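Local coordinates for nitrogenase molybdenum-iron protein alpha chain (Clostridium pasteurianum, PDB 4WN9) that forms part of the nitrogenase molybdenum-iron protein, which carries the iron-molybdenum cofactor and the P-cluster and reduces dinitrogen to ammonia, at residues Y80-R85 against E101-T106; N209-Y214 against D254-Q259; K335-Y340 against P456-A461. All coordinates share one frame; numbering follows the deposited sequence.

Interaction 1 of 3, residues Y80-R85 against E101-T106; sequences YTWGGR and EYVFST. With ICS (iron-sulfur-molybdenum cluster with interstitial carbon), chain F.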
loop_
_atom_site.group_PDB
_atom_site.type_symbol
_atom_site.label_atom_id
_atom_site.label_comp_id
_atom_site.label_asym_id
_atom_site.label_seq_id
_atom_site.Cartn_x
_atom_site.Cartn_y
_atom_site.Cartn_z
ATOM N N TYR A 80 24.817 9.185 -8.178
ATOM C CA TYR A 80 25.147 8.794 -6.803
ATOM C C TYR A 80 25.273 9.979 -5.848
ATOM O O TYR A 80 25.518 9.787 -4.651
ATOM C CB TYR A 80 26.373 7.882 -6.772
ATOM C CG TYR A 80 26.081 6.591 -7.473
ATOM C CD1 TYR A 80 25.143 5.701 -6.960
ATOM C CD2 TYR A 80 26.712 6.263 -8.670
ATOM C CE1 TYR A 80 24.833 4.519 -7.623
ATOM C CE2 TYR A 80 26.421 5.074 -9.328
ATOM C CZ TYR A 80 25.479 4.217 -8.804
ATOM O OH TYR A 80 25.220 3.047 -9.461
ATOM N N THR A 81 25.049 11.191 -6.350
ATOM C CA THR A 81 24.971 12.364 -5.466
ATOM C C THR A 81 23.577 12.979 -5.440
ATOM O O THR A 81 23.408 14.125 -5.039
ATOM C CB THR A 81 25.999 13.449 -5.844
ATOM O OG1 THR A 81 25.724 13.924 -7.165
ATOM C CG2 THR A 81 27.417 12.873 -5.778
ATOM N N TRP A 82 22.579 12.193 -5.832
ATOM C CA TRP A 82 21.190 12.646 -5.868
ATOM C C TRP A 82 20.427 12.249 -4.580
ATOM O O TRP A 82 19.634 11.293 -4.548
ATOM C CB TRP A 82 20.558 12.073 -7.133
ATOM C CG TRP A 82 19.226 12.562 -7.517
ATOM C CD1 TRP A 82 18.542 13.613 -6.982
ATOM C CD2 TRP A 82 18.404 12.038 -8.565
ATOM N NE1 TRP A 82 17.336 13.766 -7.627
ATOM C CE2 TRP A 82 17.222 12.801 -8.590
ATOM C CE3 TRP A 82 18.542 10.984 -9.469
ATOM C CZ2 TRP A 82 16.189 12.542 -9.489
ATOM C CZ3 TRP A 82 17.532 10.728 -10.346
ATOM C CH2 TRP A 82 16.366 11.500 -10.361
ATOM N N GLY A 83 20.719 12.975 -3.504
ATOM C CA GLY A 83 19.921 12.919 -2.279
ATOM C C GLY A 83 20.389 11.966 -1.192
ATOM O O GLY A 83 19.782 11.899 -0.113
ATOM N N GLY A 84 21.461 11.232 -1.467
ATOM C CA GLY A 84 22.028 10.321 -0.515
ATOM C C GLY A 84 22.645 10.987 0.714
ATOM O O GLY A 84 22.608 10.413 1.821
ATOM N N ARG A 85 23.255 12.161 0.510
ATOM C CA ARG A 85 23.774 12.962 1.608
ATOM C C ARG A 85 22.687 13.996 1.956
ATOM O O ARG A 85 22.253 14.791 1.096
ATOM C CB ARG A 85 25.094 13.625 1.216
ATOM C CG ARG A 85 25.712 14.458 2.320
ATOM C CD ARG A 85 27.171 14.783 2.048
ATOM N NE ARG A 85 27.734 15.781 2.977
ATOM C CZ ARG A 85 27.794 17.092 2.743
ATOM N NH1 ARG A 85 28.344 17.895 3.635
ATOM N NH2 ARG A 85 27.302 17.613 1.624
ATOM N N GLU A 101 16.841 19.136 -5.126
ATOM C CA GLU A 101 16.048 17.994 -5.577
ATOM C C GLU A 101 16.504 17.518 -6.946
ATOM O O GLU A 101 15.921 16.571 -7.507
ATOM C CB GLU A 101 14.563 18.357 -5.571
ATOM C CG GLU A 101 14.054 18.628 -4.155
ATOM C CD GLU A 101 12.815 19.506 -4.089
ATOM O OE1 GLU A 101 12.059 19.376 -3.099
ATOM O OE2 GLU A 101 12.609 20.328 -5.010
ATOM N N TYR A 102 17.544 18.169 -7.485
ATOM C CA TYR A 102 18.045 17.827 -8.812
ATOM C C TYR A 102 19.487 17.401 -8.781
ATOM O O TYR A 102 20.217 17.734 -7.847
ATOM C CB TYR A 102 17.950 19.022 -9.755
ATOM C CG TYR A 102 16.600 19.651 -9.841
ATOM C CD1 TYR A 102 16.176 20.566 -8.893
ATOM C CD2 TYR A 102 15.762 19.369 -10.898
ATOM C CE1 TYR A 102 14.930 21.165 -8.989
ATOM C CE2 TYR A 102 14.524 19.950 -10.995
ATOM C CZ TYR A 102 14.110 20.851 -10.046
ATOM O OH TYR A 102 12.858 21.431 -10.173
ATOM N N VAL A 103 19.891 16.667 -9.812
ATOM C CA VAL A 103 21.299 16.508 -10.121
ATOM C C VAL A 103 21.495 16.831 -11.608
ATOM O O VAL A 103 20.647 16.492 -12.450
ATOM C CB VAL A 103 21.866 15.118 -9.736
ATOM C CG1 VAL A 103 21.899 14.972 -8.215
ATOM C CG2 VAL A 103 21.069 13.974 -10.378
ATOM N N PHE A 104 22.600 17.504 -11.911
ATOM C CA PHE A 104 22.878 17.974 -13.254
ATOM C C PHE A 104 24.188 17.367 -13.742
ATOM O O PHE A 104 25.157 17.264 -12.985
ATOM C CB PHE A 104 22.966 19.503 -13.286
ATOM C CG PHE A 104 21.757 20.215 -12.744
ATOM C CD1 PHE A 104 20.647 20.426 -13.533
ATOM C CD2 PHE A 104 21.757 20.727 -11.444
ATOM C CE1 PHE A 104 19.552 21.103 -13.045
ATOM C CE2 PHE A 104 20.658 21.378 -10.945
ATOM C CZ PHE A 104 19.552 21.579 -11.748
ATOM N N SER A 105 24.204 16.976 -15.012
ATOM C CA SER A 105 25.296 16.240 -15.586
ATOM C C SER A 105 25.438 16.496 -17.099
ATOM O O SER A 105 24.489 16.914 -17.766
ATOM C CB SER A 105 25.029 14.760 -15.382
ATOM O OG SER A 105 26.012 13.972 -16.002
ATOM N N THR A 106 26.622 16.202 -17.624
ATOM C CA THR A 106 26.870 16.256 -19.058
ATOM C C THR A 106 26.757 14.857 -19.637
ATOM O O THR A 106 26.860 14.671 -20.844
ATOM C CB THR A 106 28.269 16.854 -19.379
ATOM O OG1 THR A 106 29.306 16.103 -18.727
ATOM C CG2 THR A 106 28.341 18.284 -18.931
HETATM FE FE1 ICS F . 33.255 16.868 7.836
HETATM MO MO1 ICS F . 29.761 11.364 5.420
HETATM FE FE2 ICS F . 33.094 15.102 5.864
HETATM FE FE3 ICS F . 30.865 16.048 6.992
HETATM FE FE4 ICS F . 32.457 14.439 8.367
HETATM FE FE5 ICS F . 31.186 12.408 7.447
HETATM FE FE6 ICS F . 31.764 13.074 4.962
HETATM FE FE7 ICS F . 29.600 13.958 6.078
HETATM C CX ICS F . 31.519 14.171 6.666
HETATM S S1A ICS F . 34.545 15.017 7.593
HETATM S S1B ICS F . 32.029 11.052 5.855
HETATM S S2A ICS F . 32.384 17.249 5.794
HETATM S S2B ICS F . 33.477 13.996 3.959
HETATM S S3A ICS F . 32.178 12.570 9.467
HETATM S S3B ICS F . 29.797 13.231 3.952
HETATM S S4A ICS F . 31.456 16.306 9.172
HETATM S S4B ICS F . 28.953 12.291 7.411
HETATM S S5A ICS F . 28.695 15.946 6.475
#
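Trp82 and Val103 meet where the loop that follows helix 75-79, next to the P-cluster ligand Cys77, folds back on the run leading into strand 104-105, within the alpha chain an outermost strand of a parallel four-stranded sheet. The contact is buried and has three components: apolar packing, one hydrogen bond and, at the far end of the loop, the cofactor.

The apolar part rests on the two methyl groups of Val103, which reach the tryptophan at different places. Val103 CG2 lies over one face of the indole, offset toward the rim, and makes a CH-pi contact 4.0 Å from the centroid of the five-membered ring of Trp82. Val103 CG1 packs against the root of the side chain, 3.4 Å from Trp82 CB, and also lies 3.6 Å from Thr81 O. The hydroxyl of Thr81 is engaged by Ser78 O and Lys57.

The polar part is the bond from Trp82 NE1 to Glu101 O, 3.1 Å long with an N-H...O angle of 152°. The indole N-H comes from above the carbonyl plane, 57° out of it, and does not follow a lone pair. With CG opposite the backbone N (chi1 -170°), the indole lies across Val103 with its N-H at Glu101 O, and face contact and bond together fix its rotation. Tyr394 of the beta chain stacks on the same ring, and Phe104 and Ser105 continue the sheet antiparallel into that chain, so the contact sits at the alpha-beta interface.

The third component belongs to Arg85, which is part of the cofactor and homocitrate pockets. Its extended chain carries the guanidinium group to the cluster sulfurs, probably complementing their negative charge: Arg85 NE lies 3.4 Å from cluster sulfur S3B and Arg85 NH1 lies 3.5 Å from cluster sulfur S5A.

Interaction 2 of 3, residues N209-Y214 against D254-Q259; sequences NVLGEY and DLNLVQ. With ICS (iron-sulfur-molybdenum cluster with interstitial carbon), chain F.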
loop_
_atom_site.group_PDB
_atom_site.type_symbol
_atom_site.label_atom_id
_atom_site.label_comp_id
_atom_site.label_asym_id
_atom_site.label_seq_id
_atom_site.Cartn_x
_atom_site.Cartn_y
_atom_site.Cartn_z
ATOM N N ASN A 209 30.185 33.127 11.628
ATOM C CA ASN A 209 30.009 32.083 10.630
ATOM C C ASN A 209 30.188 30.742 11.324
ATOM O O ASN A 209 31.025 30.615 12.216
ATOM C CB ASN A 209 31.071 32.180 9.526
ATOM C CG ASN A 209 31.033 33.491 8.761
ATOM O OD1 ASN A 209 29.972 33.973 8.353
ATOM N ND2 ASN A 209 32.208 34.056 8.529
ATOM N N VAL A 210 29.403 29.744 10.932
ATOM C CA VAL A 210 29.706 28.352 11.297
ATOM C C VAL A 210 30.337 27.673 10.074
ATOM O O VAL A 210 29.742 27.630 8.992
ATOM C CB VAL A 210 28.462 27.584 11.797
ATOM C CG1 VAL A 210 28.830 26.173 12.239
ATOM C CG2 VAL A 210 27.804 28.335 12.950
ATOM N N LEU A 211 31.568 27.201 10.253
ATOM C CA LEU A 211 32.351 26.601 9.180
ATOM C C LEU A 211 32.393 25.082 9.289
ATOM O O LEU A 211 32.493 24.526 10.376
ATOM C CB LEU A 211 33.788 27.124 9.213
ATOM C CG LEU A 211 34.002 28.636 9.254
ATOM C CD1 LEU A 211 35.492 28.931 9.154
ATOM C CD2 LEU A 211 33.233 29.340 8.144
ATOM N N GLY A 212 32.368 24.413 8.145
ATOM C CA GLY A 212 32.390 22.959 8.129
ATOM C C GLY A 212 31.142 22.429 8.797
ATOM O O GLY A 212 31.226 21.675 9.776
ATOM N N GLU A 213 29.983 22.856 8.287
ATOM C CA GLU A 213 28.680 22.394 8.799
ATOM C C GLU A 213 27.710 22.358 7.636
ATOM O O GLU A 213 27.566 23.343 6.917
ATOM C CB GLU A 213 28.163 23.322 9.901
ATOM C CG GLU A 213 26.690 23.156 10.227
ATOM C CD GLU A 213 26.316 21.749 10.625
ATOM O OE1 GLU A 213 25.300 21.244 10.093
ATOM O OE2 GLU A 213 27.026 21.149 11.472
ATOM N N TYR A 214 27.040 21.229 7.439
ATOM C CA TYR A 214 26.349 21.023 6.170
ATOM C C TYR A 214 24.863 20.767 6.302
ATOM O O TYR A 214 24.187 20.423 5.327
ATOM C CB TYR A 214 27.066 19.910 5.433
ATOM C CG TYR A 214 28.534 20.230 5.330
ATOM C CD1 TYR A 214 28.991 21.111 4.367
ATOM C CD2 TYR A 214 29.452 19.715 6.233
ATOM C CE1 TYR A 214 30.332 21.431 4.261
ATOM C CE2 TYR A 214 30.797 20.042 6.147
ATOM C CZ TYR A 214 31.224 20.908 5.151
ATOM O OH TYR A 214 32.557 21.246 5.012
ATOM N N ASP A 254 33.010 38.379 12.830
ATOM C CA ASP A 254 34.038 38.590 13.846
ATOM C C ASP A 254 34.574 37.288 14.435
ATOM O O ASP A 254 35.499 37.310 15.245
ATOM C CB ASP A 254 33.471 39.415 15.012
ATOM C CG ASP A 254 33.219 40.863 14.649
ATOM O OD1 ASP A 254 33.925 41.399 13.767
ATOM O OD2 ASP A 254 32.308 41.465 15.258
ATOM N N LEU A 255 33.973 36.158 14.079
ATOM C CA LEU A 255 34.375 34.888 14.683
ATOM C C LEU A 255 33.960 33.711 13.819
ATOM O O LEU A 255 32.805 33.615 13.396
ATOM C CB LEU A 255 33.767 34.732 16.074
ATOM C CG LEU A 255 34.217 33.482 16.834
ATOM C CD1 LEU A 255 35.732 33.383 16.903
ATOM C CD2 LEU A 255 33.636 33.471 18.229
ATOM N N ASN A 256 34.912 32.823 13.561
ATOM C CA ASN A 256 34.656 31.637 12.762
ATOM C C ASN A 256 34.566 30.429 13.667
ATOM O O ASN A 256 35.456 30.186 14.478
ATOM C CB ASN A 256 35.763 31.447 11.724
ATOM C CG ASN A 256 35.509 32.222 10.447
ATOM O OD1 ASN A 256 34.380 32.589 10.140
ATOM N ND2 ASN A 256 36.561 32.447 9.682
ATOM N N LEU A 257 33.479 29.671 13.550
ATOM C CA LEU A 257 33.338 28.454 14.343
ATOM C C LEU A 257 33.583 27.239 13.453
ATOM O O LEU A 257 32.899 27.046 12.444
ATOM C CB LEU A 257 31.958 28.379 14.993
ATOM C CG LEU A 257 31.483 29.649 15.717
ATOM C CD1 LEU A 257 30.088 29.449 16.281
ATOM C CD2 LEU A 257 32.435 30.049 16.828
ATOM N N VAL A 258 34.567 26.429 13.821
ATOM C CA VAL A 258 34.909 25.245 13.034
ATOM C C VAL A 258 34.289 24.006 13.664
ATOM O O VAL A 258 34.755 23.530 14.694
ATOM C CB VAL A 258 36.436 25.052 12.926
ATOM C CG1 VAL A 258 36.765 23.813 12.111
ATOM C CG2 VAL A 258 37.078 26.276 12.290
ATOM N N GLN A 259 33.220 23.503 13.043
ATOM C CA GLN A 259 32.607 22.244 13.459
ATOM C C GLN A 259 33.408 21.086 12.872
ATOM O O GLN A 259 34.016 20.303 13.608
ATOM C CB GLN A 259 31.144 22.186 13.008
ATOM C CG GLN A 259 30.396 20.941 13.434
ATOM C CD GLN A 259 30.372 20.759 14.931
ATOM O OE1 GLN A 259 30.071 21.696 15.676
ATOM N NE2 GLN A 259 30.666 19.547 15.386
HETATM FE FE1 ICS F . 33.255 16.868 7.836
HETATM MO MO1 ICS F . 29.761 11.364 5.420
HETATM FE FE2 ICS F . 33.094 15.102 5.864
HETATM FE FE3 ICS F . 30.865 16.048 6.992
HETATM FE FE4 ICS F . 32.457 14.439 8.367
HETATM FE FE5 ICS F . 31.186 12.408 7.447
HETATM FE FE6 ICS F . 31.764 13.074 4.962
HETATM FE FE7 ICS F . 29.600 13.958 6.078
HETATM C CX ICS F . 31.519 14.171 6.666
HETATM S S1A ICS F . 34.545 15.017 7.593
HETATM S S1B ICS F . 32.029 11.052 5.855
HETATM S S2A ICS F . 32.384 17.249 5.794
HETATM S S2B ICS F . 33.477 13.996 3.959
HETATM S S3A ICS F . 32.178 12.570 9.467
HETATM S S3B ICS F . 29.797 13.231 3.952
HETATM S S4A ICS F . 31.456 16.306 9.172
HETATM S S4B ICS F . 28.953 12.291 7.411
HETATM S S5A ICS F . 28.695 15.946 6.475
#
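Asn209 and Asn256 sit side by side on neighbouring strands of a parallel four-stranded sheet, in which strand 207-213 lies between 233-239 and 255-258. The backbone ladder follows the usual parallel pattern, in which every second residue of one strand bonds to two residues of the other. Asn209 N donates to Leu255 O at 3.2 Å, and Asn209 O accepts from Leu257 N. Two residues on, Leu211 N reaches Leu257 O, a short 2.6 Å bond, and Leu211 O takes the N-H of Gln259. Val210 turns its backbone the other way, to Ala236 and Leu238, so this inner strand is bonded along both edges.

A side-chain bond reinforces the ladder. Asn209 CG stands opposite its own carbonyl carbon (chi1 -61°), which lays the amide beside that of Asn256. Asn209 ND2 donates to Asn256 OD1 over 3.1 Å, with the acceptor close to the donor's amide plane and the donor in the carbonyl plane, although the two amide planes are turned 33° apart. The same ND2 also bonds to Ala250 O, while Asn209 OD1 accepts from Asn235, so this buried amide is used at both ends. On the same face of the sheet, Leu211 CD1 lies 3.5 Å from Asn256 CG.

At Gly212, whose phi is positive (64°), the chain turns a corner, and Gln259 CB packs 3.3 Å from Gly212 O. The Gln259 amide is held by Phe284 N and, weakly, by Asn283. Beyond the corner Tyr214 enters the cofactor pocket. Its hydroxyl bonds to Ser263, and Tyr214 CE2 lies 3.2 Å from cluster sulfur S2A.

Interaction 3 of 3, residues K335-Y340 against P456-A461; sequences KTACLY and PDMFFA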
loop_
_atom_site.group_PDB
_atom_site.type_symbol
_atom_site.label_atom_id
_atom_site.label_comp_id
_atom_site.label_asym_id
_atom_site.label_seq_id
_atom_site.Cartn_x
_atom_site.Cartn_y
_atom_site.Cartn_z
ATOM N N LYS A 335 26.908 0.565 28.782
ATOM C CA LYS A 335 26.977 0.025 27.420
ATOM C C LYS A 335 28.302 0.427 26.766
ATOM O O LYS A 335 28.886 1.459 27.093
ATOM C CB LYS A 335 25.822 0.538 26.552
ATOM C CG LYS A 335 24.421 0.246 27.076
ATOM C CD LYS A 335 24.008 -1.179 26.813
ATOM C CE LYS A 335 22.585 -1.409 27.302
ATOM N NZ LYS A 335 22.257 -2.862 27.280
ATOM N N THR A 336 28.767 -0.402 25.846
ATOM C CA THR A 336 29.988 -0.124 25.124
ATOM C C THR A 336 29.721 0.156 23.645
ATOM O O THR A 336 28.777 -0.406 23.046
ATOM C CB THR A 336 30.957 -1.303 25.226
ATOM O OG1 THR A 336 30.426 -2.429 24.517
ATOM C CG2 THR A 336 31.218 -1.670 26.705
ATOM N N ALA A 337 30.601 0.982 23.073
ATOM C CA ALA A 337 30.463 1.490 21.704
ATOM C C ALA A 337 31.777 1.498 20.931
ATOM O O ALA A 337 32.852 1.672 21.510
ATOM C CB ALA A 337 29.907 2.907 21.738
ATOM N N CYS A 338 31.665 1.329 19.615
ATOM C CA CYS A 338 32.701 1.715 18.673
ATOM C C CYS A 338 32.168 2.751 17.685
ATOM O O CYS A 338 30.968 2.735 17.339
ATOM C CB CYS A 338 33.175 0.515 17.876
ATOM S SG CYS A 338 33.566 -0.920 18.884
ATOM N N LEU A 339 33.061 3.643 17.243
ATOM C CA LEU A 339 32.719 4.690 16.284
ATOM C C LEU A 339 33.687 4.713 15.109
ATOM O O LEU A 339 34.888 4.974 15.281
ATOM C CB LEU A 339 32.772 6.067 16.932
ATOM C CG LEU A 339 31.924 6.311 18.170
ATOM C CD1 LEU A 339 32.688 5.919 19.420
ATOM C CD2 LEU A 339 31.520 7.774 18.209
ATOM N N TYR A 340 33.168 4.482 13.909
ATOM C CA TYR A 340 33.944 4.741 12.693
ATOM C C TYR A 340 33.144 5.639 11.789
ATOM O O TYR A 340 32.251 5.168 11.094
ATOM C CB TYR A 340 34.261 3.440 11.955
ATOM C CG TYR A 340 35.195 3.614 10.783
ATOM C CD1 TYR A 340 36.470 4.142 10.964
ATOM C CD2 TYR A 340 34.808 3.245 9.493
ATOM C CE1 TYR A 340 37.334 4.318 9.893
ATOM C CE2 TYR A 340 35.664 3.401 8.416
ATOM C CZ TYR A 340 36.927 3.924 8.612
ATOM O OH TYR A 340 37.788 4.072 7.538
ATOM N N PRO A 456 31.125 -5.031 21.279
ATOM C CA PRO A 456 30.491 -3.798 21.694
ATOM C C PRO A 456 28.992 -3.990 21.705
ATOM O O PRO A 456 28.493 -4.948 21.122
ATOM C CB PRO A 456 30.894 -2.797 20.603
ATOM C CG PRO A 456 31.189 -3.641 19.416
ATOM C CD PRO A 456 31.736 -4.928 19.945
ATOM N N ASP A 457 28.289 -3.108 22.395
ATOM C CA ASP A 457 26.842 -3.133 22.383
ATOM C C ASP A 457 26.348 -2.393 21.140
ATOM O O ASP A 457 25.244 -2.650 20.646
ATOM C CB ASP A 457 26.283 -2.475 23.645
ATOM C CG ASP A 457 26.685 -3.229 24.920
ATOM O OD1 ASP A 457 26.188 -4.336 25.107
ATOM O OD2 ASP A 457 27.514 -2.732 25.706
ATOM N N MET A 458 27.165 -1.472 20.639
ATOM C CA MET A 458 26.738 -0.639 19.526
ATOM C C MET A 458 27.933 -0.189 18.694
ATOM O O MET A 458 29.018 0.025 19.213
ATOM C CB MET A 458 25.937 0.560 20.057
ATOM C CG MET A 458 26.753 1.624 20.759
ATOM S SD MET A 458 25.743 2.697 21.804
ATOM C CE MET A 458 25.429 1.515 23.115
ATOM N N PHE A 459 27.727 -0.045 17.389
ATOM C CA PHE A 459 28.819 0.304 16.517
ATOM C C PHE A 459 28.321 1.318 15.496
ATOM O O PHE A 459 27.566 0.986 14.567
ATOM C CB PHE A 459 29.392 -0.951 15.846
ATOM C CG PHE A 459 30.782 -0.753 15.307
ATOM C CD1 PHE A 459 31.058 0.291 14.425
ATOM C CD2 PHE A 459 31.814 -1.608 15.668
ATOM C CE1 PHE A 459 32.337 0.486 13.928
ATOM C CE2 PHE A 459 33.095 -1.427 15.169
ATOM C CZ PHE A 459 33.363 -0.376 14.308
ATOM N N PHE A 460 28.722 2.565 15.702
ATOM C CA PHE A 460 28.303 3.635 14.828
ATOM C C PHE A 460 29.184 3.666 13.581
ATOM O O PHE A 460 30.413 3.586 13.655
ATOM C CB PHE A 460 28.378 4.960 15.563
ATOM C CG PHE A 460 27.525 5.002 16.793
ATOM C CD1 PHE A 460 26.163 5.210 16.698
ATOM C CD2 PHE A 460 28.088 4.828 18.043
ATOM C CE1 PHE A 460 25.373 5.233 17.833
ATOM C CE2 PHE A 460 27.306 4.867 19.183
ATOM C CZ PHE A 460 25.948 5.071 19.073
ATOM N N ALA A 461 28.562 3.760 12.420
ATOM C CA ALA A 461 29.348 3.941 11.225
ATOM C C ALA A 461 28.441 4.424 10.118
ATOM O O ALA A 461 27.692 5.406 10.325
ATOM C CB ALA A 461 30.081 2.659 10.865
#
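Pro456 meets the neighbouring strand through Cys338, whose SG lies 3.7 Å from Pro456 CG. At Asp457 the backbone N donates to both Thr336 O and Thr336 OG1, and the carboxylate returns the grip: Asp457 OD2 accepts Thr336 N at 2.6 Å through its anti lone pair. Lys335 CD packs on the same carboxylate, but Lys335 NZ, 4.7 Å from Asp457 OD1, makes no direct contact with it.

The parallel ladder begins at Met458. Its N-H bonds only weakly to Thr336 O, whereas Met458 O receives Cys338 N at 3.0 Å. The side chain bends at chi3 (73°), bringing CE over to Lys335 CB while CG packs on Ala337 CB.

Phe459 projects from the other face. Cys338 CB stands 3.4 Å from the centroid of the Phe459 ring in a CH-pi contact, with the sulfur oblique to the ring; Tyr340 CB meets the ring edge. Helix 444-454 packs on this side.

Phe460 N donates to Cys338 O, and Phe460 O accepts Tyr340 N in a nearly straight bond of 2.9 Å. Its ring edge faces Ala337 CB, and the Leu339 side chain runs beside that of Phe460, pointing the same way; helix 490-505 packs against Phe460. At Ala461 a CA-H...O contact to Tyr340 O ends the pairing. This pairing of an outermost strand with its parallel neighbour, layered between helices, is characteristic of the Rossmann-like alpha/beta domains of the NifD/NifK family.

Following the chain, the three contacts close in series, none enclosing or crossing another. Interaction 1 closes a short loop without helix or strand and fastens it to the edge strand of a parallel sheet, at the beta-chain interface. Interaction 2 spans 39 intervening residues and joins neighbouring strands of another parallel sheet. Interaction 3 closes the longest loop, 115 residues, by adding strand 458-460 to the edge of the mixed sheet, which also holds the early strand 23-25. Interactions 1 and 2 meet at the cofactor, where Arg85 packs on Tyr214 and both touch the cluster. Interaction 3 stands apart, its nearest atoms about 11 Å from interaction 1 and about 12 Å from interaction 2.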